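Local coordinates for arginine decarboxylase, A207R protein (Paramecium bursaria Chlorella virus 1, PDB 2NVA), which catalyses the decarboxylation of arginine to agmatine with pyridoxal 5'-phosphate as cofactor, at residues L56-C60 / I80-R86; C128-I134 / I168-S174. All coordinates share one frame; numbering follows the deposited sequence.

In the fold
Both contacts belong to the TIM barrel that carries the pyridoxal phosphate site, and they follow one another along the chain. Helix 53-61 comes first; the chain then runs through strand 65-68 and helix 71-80 before contact 1 closes, setting the turn and loop 80-86 against residues 56-60. After strand 109-112 and helix 115-124, contact 2 opens on strand 129-133 and closes, beyond helix 156-165, on the adjacent parallel strand 170-174. Neither loop encloses the other. Contact 1 ties helix 53-61 to the loop between helix 71-80 and strand 87-89, whereas contact 2 joins two strands of the barrel wall. Their centres lie about 22 Å apart and their nearest atoms about 9 Å, so the two contacts do not touch.

Contact 1 (L56-C60 / I80-R86); sequences LKTMC and IGVSPSR
Cys-60 meets both ends of an apolar strip made by Ile-80 and Val-82. Its SG, anti to the backbone N (chi1 170°), rests against Val-82 CG2 at 3.6 Å, while its CB approaches Ile-80 CG2 at 3.9 Å. Ile-80 straddles the helix surface with its two branches: CG2 sits 3.8 Å from Lys-57 CA, and CG1 reaches Leu-56 CB at 4.0 Å. The polar link comes from Arg-86, whose NH1 donates to Cys-60 O at 3.0 Å in an almost straight bond (173°). The acceptor lies in the guanidinium plane and offers a lone pair. Val-82 CG1 covers one face of that guanidinium, near its rim. Further bonds, from NH1 to Val-64 O and from NE to Asn-65 OD1, fix the rotation of the group. Arg-86 thus links the last turn of helix 53-61 to the start of strand 65-68, where its backbone pairs with Phe-66. Lys-57 lends only its aliphatic part here, its NZ forming a salt bridge with Asp-61. Gly-81, with positive phi, ends helix 71-80 in a Schellman motif and turns the chain toward Val-82. Helix 53-61 so packs on the link from helix 71-80 to strand 87-89, joining two consecutive beta-alpha units of the TIM barrel.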
loop_
_atom_site.group_PDB
_atom_site.type_symbol
_atom_site.label_atom_id
_atom_site.label_comp_id
_atom_site.label_asym_id
_atom_site.label_seq_id
_atom_site.Cartn_x
_atom_site.Cartn_y
_atom_site.Cartn_z
ATOM N N LEU A 56 -11.993 16.434 9.498
ATOM C CA LEU A 56 -11.961 17.603 8.632
ATOM C C LEU A 56 -12.991 18.639 9.084
ATOM O O LEU A 56 -12.705 19.834 9.077
ATOM C CB LEU A 56 -12.196 17.210 7.175
ATOM C CG LEU A 56 -11.181 16.278 6.506
ATOM C CD1 LEU A 56 -11.613 15.992 5.064
ATOM C CD2 LEU A 56 -9.756 16.841 6.540
ATOM N N LYS A 57 -14.177 18.181 9.477
ATOM C CA LYS A 57 -15.204 19.103 9.993
ATOM C C LYS A 57 -14.746 19.772 11.290
ATOM O O LYS A 57 -15.008 20.959 11.515
ATOM C CB LYS A 57 -16.551 18.387 10.170
ATOM C CG LYS A 57 -17.697 19.244 10.749
ATOM C CD LYS A 57 -17.956 20.499 9.913
ATOM C CE LYS A 57 -19.262 21.177 10.352
ATOM N NZ LYS A 57 -19.373 22.593 9.824
ATOM N N THR A 58 -14.073 19.005 12.141
ATOM C CA THR A 58 -13.532 19.524 13.395
ATOM C C THR A 58 -12.501 20.624 13.147
ATOM O O THR A 58 -12.515 21.659 13.816
ATOM C CB THR A 58 -12.906 18.396 14.229
ATOM O OG1 THR A 58 -13.902 17.397 14.491
ATOM C CG2 THR A 58 -12.374 18.927 15.554
ATOM N N MET A 59 -11.613 20.378 12.185
ATOM C CA MET A 59 -10.637 21.361 11.700
ATOM C C MET A 59 -11.365 22.624 11.223
ATOM O O MET A 59 -11.042 23.744 11.630
ATOM C CB MET A 59 -9.841 20.797 10.497
ATOM C CG MET A 59 -8.844 19.609 10.749
ATOM S SD MET A 59 -7.559 20.048 11.953
ATOM C CE MET A 59 -6.789 18.448 12.031
ATOM N N CYS A 60 -12.344 22.418 10.343
ATOM C CA CYS A 60 -13.090 23.512 9.722
ATOM C C CYS A 60 -13.682 24.446 10.786
ATOM O O CYS A 60 -13.512 25.669 10.715
ATOM C CB CYS A 60 -14.204 22.945 8.844
ATOM S SG CYS A 60 -15.393 24.171 8.236
ATOM N N ILE A 80 -17.198 19.537 2.927
ATOM C CA ILE A 80 -17.296 19.799 4.372
ATOM C C ILE A 80 -17.911 21.190 4.641
ATOM O O ILE A 80 -18.469 21.444 5.725
ATOM C CB ILE A 80 -15.873 19.667 5.038
ATOM C CG1 ILE A 80 -15.391 18.203 5.065
ATOM C CG2 ILE A 80 -15.819 20.274 6.440
ATOM C CD1 ILE A 80 -16.351 17.206 5.757
ATOM N N GLY A 81 -17.810 22.085 3.649
ATOM C CA GLY A 81 -18.332 23.450 3.757
ATOM C C GLY A 81 -17.268 24.531 3.927
ATOM O O GLY A 81 -17.586 25.678 4.232
ATOM N N VAL A 82 -16.003 24.173 3.702
ATOM C CA VAL A 82 -14.900 25.114 3.837
ATOM C C VAL A 82 -14.832 25.931 2.558
ATOM O O VAL A 82 -15.000 25.381 1.467
ATOM C CB VAL A 82 -13.555 24.364 4.022
ATOM C CG1 VAL A 82 -12.385 25.340 4.220
ATOM C CG2 VAL A 82 -13.638 23.378 5.185
ATOM N N SER A 83 -14.581 27.231 2.688
ATOM C CA SER A 83 -14.309 28.071 1.521
ATOM C C SER A 83 -13.026 27.636 0.812
ATOM O O SER A 83 -12.018 27.407 1.468
ATOM C CB SER A 83 -14.168 29.538 1.931
ATOM O OG SER A 83 -13.838 30.325 0.797
ATOM N N PRO A 84 -13.061 27.515 -0.527
ATOM C CA PRO A 84 -11.824 27.242 -1.275
ATOM C C PRO A 84 -10.724 28.292 -1.030
ATOM O O PRO A 84 -9.546 28.005 -1.272
ATOM C CB PRO A 84 -12.284 27.273 -2.735
ATOM C CG PRO A 84 -13.732 26.897 -2.678
ATOM C CD PRO A 84 -14.239 27.565 -1.417
ATOM N N SER A 85 -11.098 29.474 -0.531
ATOM C CA SER A 85 -10.101 30.513 -0.163
ATOM C C SER A 85 -9.165 30.054 0.971
ATOM O O SER A 85 -8.078 30.622 1.152
ATOM C CB SER A 85 -10.787 31.830 0.220
ATOM O OG SER A 85 -11.594 31.682 1.377
ATOM N N ARG A 86 -9.618 29.052 1.740
ATOM C CA ARG A 86 -8.855 28.501 2.880
ATOM C C ARG A 86 -7.894 27.351 2.508
ATOM O O ARG A 86 -7.249 26.786 3.382
ATOM C CB ARG A 86 -9.804 28.062 4.003
ATOM C CG ARG A 86 -10.447 29.221 4.733
ATOM C CD ARG A 86 -11.662 28.753 5.525
ATOM N NE ARG A 86 -11.284 27.941 6.689
ATOM C CZ ARG A 86 -12.157 27.455 7.572
ATOM N NH1 ARG A 86 -11.739 26.733 8.603
ATOM N NH2 ARG A 86 -13.453 27.678 7.415
#

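Contact 2 (C128-I134 / I168-S174); sequences CKMILRI and IEVIGIS
Residues 128-134 and 168-174 pair as adjacent parallel strands of the TIM-barrel wall, the two strands of a beta-alpha-beta unit crossed over by helix 156-165. Met-130 is bonded through both its backbone N and its backbone O, its N donating to Glu-169 O at 2.9 Å and its O accepting from Ile-171 N at 2.8 Å. The ladder resumes with Leu-132 N to Gly-172 O, so strand 170-174 carries one extra residue, a beta bulge at Ile-171 and Gly-172. That irregularity leaves Gly-172 N buried without a partner. Leu-132 O then accepts from Ser-174 N, and Ile-134 N closes the ladder on Ser-174 O. At the opening end Met-130 CG presses on Ile-168 CG2 at 3.3 Å, a tight fit, and a water accepts from Glu-169 N and lies within bonding reach of Cys-128 O. At the exposed start of the pair, Lys-129 and Glu-169 run side by side, and a terminal bend (chi4 -60°) brings Lys-129 NZ within 3.2 Å of Glu-169 OE2 in a salt bridge, on the syn side but 32° out of the carboxylate plane. Ser-174 OG lies 3.4 Å from Arg-133 CB, and Arg-133 extends on to touch the bound agmatine-pyridoxal phosphate adduct. Outside, Leu-132 and Val-170 pack on helix 156-165 and Ile-173 on helix 184-204, while strand 109-112 pairs with the far side of strand 129-133.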
loop_
_atom_site.group_PDB
_atom_site.type_symbol
_atom_site.label_atom_id
_atom_site.label_comp_id
_atom_site.label_asym_id
_atom_site.label_seq_id
_atom_site.Cartn_x
_atom_site.Cartn_y
_atom_site.Cartn_z
ATOM N N CYS A 128 -3.308 32.349 -10.353
ATOM C CA CYS A 128 -3.004 31.598 -9.146
ATOM C C CYS A 128 -1.805 32.248 -8.453
ATOM O O CYS A 128 -0.804 32.574 -9.111
ATOM C CB CYS A 128 -2.706 30.143 -9.500
ATOM S SG CYS A 128 -2.579 29.055 -8.059
ATOM N N LYS A 129 -1.919 32.479 -7.150
ATOM C CA LYS A 129 -0.807 33.034 -6.390
ATOM C C LYS A 129 0.150 31.905 -6.045
ATOM O O LYS A 129 -0.257 30.912 -5.444
ATOM C CB LYS A 129 -1.304 33.750 -5.139
ATOM C CG LYS A 129 -2.336 34.844 -5.463
ATOM C CD LYS A 129 -2.651 35.699 -4.236
ATOM C CE LYS A 129 -3.898 36.570 -4.468
ATOM N NZ LYS A 129 -3.727 37.500 -5.637
ATOM N N MET A 130 1.419 32.077 -6.408
ATOM C CA MET A 130 2.387 30.985 -6.348
ATOM C C MET A 130 3.367 31.080 -5.196
ATOM O O MET A 130 3.825 32.164 -4.846
ATOM C CB MET A 130 3.145 30.855 -7.674
ATOM C CG MET A 130 2.243 30.575 -8.884
ATOM S SD MET A 130 1.113 29.163 -8.683
ATOM C CE MET A 130 2.281 27.798 -8.655
ATOM N N ILE A 131 3.679 29.918 -4.619
ATOM C CA ILE A 131 4.648 29.813 -3.540
ATOM C C ILE A 131 5.789 28.927 -4.024
ATOM O O ILE A 131 5.571 27.781 -4.392
ATOM C CB ILE A 131 4.012 29.237 -2.234
ATOM C CG1 ILE A 131 2.968 30.206 -1.673
ATOM C CG2 ILE A 131 5.076 28.957 -1.188
ATOM C CD1 ILE A 131 2.111 29.613 -0.539
ATOM N N LEU A 132 6.999 29.473 -4.033
ATOM C CA LEU A 132 8.140 28.690 -4.477
ATOM C C LEU A 132 8.585 27.755 -3.357
ATOM O O LEU A 132 8.953 28.209 -2.280
ATOM C CB LEU A 132 9.295 29.592 -4.936
ATOM C CG LEU A 132 10.628 28.886 -5.236
ATOM C CD1 LEU A 132 10.533 27.928 -6.422
ATOM C CD2 LEU A 132 11.752 29.904 -5.438
ATOM N N ARG A 133 8.557 26.457 -3.634
ATOM C CA ARG A 133 9.060 25.476 -2.684
ATOM C C ARG A 133 10.554 25.256 -2.909
ATOM O O ARG A 133 10.978 24.914 -4.015
ATOM C CB ARG A 133 8.313 24.147 -2.799
ATOM C CG ARG A 133 8.810 23.112 -1.800
ATOM C CD ARG A 133 7.904 21.899 -1.763
ATOM N NE ARG A 133 8.502 20.804 -1.006
ATOM C CZ ARG A 133 7.908 19.627 -0.823
ATOM N NH1 ARG A 133 6.714 19.398 -1.356
ATOM N NH2 ARG A 133 8.509 18.674 -0.116
ATOM N N ILE A 134 11.336 25.477 -1.855
ATOM C CA ILE A 134 12.776 25.244 -1.902
ATOM C C ILE A 134 13.141 23.975 -1.144
ATOM O O ILE A 134 12.476 23.613 -0.165
ATOM C CB ILE A 134 13.580 26.461 -1.368
ATOM C CG1 ILE A 134 13.281 26.716 0.118
ATOM C CG2 ILE A 134 13.231 27.699 -2.206
ATOM C CD1 ILE A 134 14.215 27.767 0.783
ATOM N N ILE A 168 3.309 35.848 -13.534
ATOM C CA ILE A 168 2.876 34.993 -12.415
ATOM C C ILE A 168 3.289 35.627 -11.092
ATOM O O ILE A 168 4.461 35.957 -10.898
ATOM C CB ILE A 168 3.480 33.559 -12.509
ATOM C CG1 ILE A 168 3.023 32.801 -13.769
ATOM C CG2 ILE A 168 3.125 32.738 -11.246
ATOM C CD1 ILE A 168 1.537 32.977 -14.084
ATOM N N GLU A 169 2.316 35.819 -10.201
ATOM C CA GLU A 169 2.542 36.459 -8.913
ATOM C C GLU A 169 3.113 35.445 -7.926
ATOM O O GLU A 169 2.416 34.514 -7.529
ATOM C CB GLU A 169 1.210 37.008 -8.400
ATOM C CG GLU A 169 1.291 37.867 -7.141
ATOM C CD GLU A 169 -0.086 38.368 -6.690
ATOM O OE1 GLU A 169 -0.165 39.080 -5.648
ATOM O OE2 GLU A 169 -1.091 38.044 -7.365
ATOM N N VAL A 170 4.382 35.602 -7.558
ATOM C CA VAL A 170 4.979 34.775 -6.503
ATOM C C VAL A 170 4.789 35.495 -5.160
ATOM O O VAL A 170 5.315 36.597 -4.957
ATOM C CB VAL A 170 6.472 34.466 -6.770
ATOM C CG1 VAL A 170 7.080 33.706 -5.591
ATOM C CG2 VAL A 170 6.628 33.644 -8.061
ATOM N N ILE A 171 4.026 34.881 -4.256
ATOM C CA ILE A 171 3.665 35.530 -2.996
ATOM C C ILE A 171 4.427 35.002 -1.765
ATOM O O ILE A 171 4.256 35.516 -0.657
ATOM C CB ILE A 171 2.134 35.482 -2.722
ATOM C CG1 ILE A 171 1.646 34.035 -2.527
ATOM C CG2 ILE A 171 1.376 36.230 -3.817
ATOM C CD1 ILE A 171 0.287 33.938 -1.839
ATOM N N GLY A 172 5.272 33.991 -1.964
ATOM C CA GLY A 172 6.018 33.450 -0.835
ATOM C C GLY A 172 6.899 32.257 -1.120
ATOM O O GLY A 172 7.091 31.841 -2.277
ATOM N N ILE A 173 7.442 31.720 -0.030
ATOM C CA ILE A 173 8.419 30.630 -0.092
ATOM C C ILE A 173 7.974 29.560 0.894
ATOM O O ILE A 173 7.543 29.882 2.005
ATOM C CB ILE A 173 9.865 31.113 0.289
ATOM C CG1 ILE A 173 10.308 32.315 -0.561
ATOM C CG2 ILE A 173 10.887 29.969 0.225
ATOM C CD1 ILE A 173 10.455 32.057 -2.066
ATOM N N SER A 174 8.079 28.305 0.476
ATOM C CA SER A 174 7.801 27.173 1.357
ATOM C C SER A 174 8.960 26.175 1.352
ATOM O O SER A 174 9.835 26.215 0.492
ATOM C CB SER A 174 6.518 26.467 0.932
ATOM O OG SER A 174 6.724 25.727 -0.251
HETATM O O HOH W 1 -0.350 34.676 -10.909
#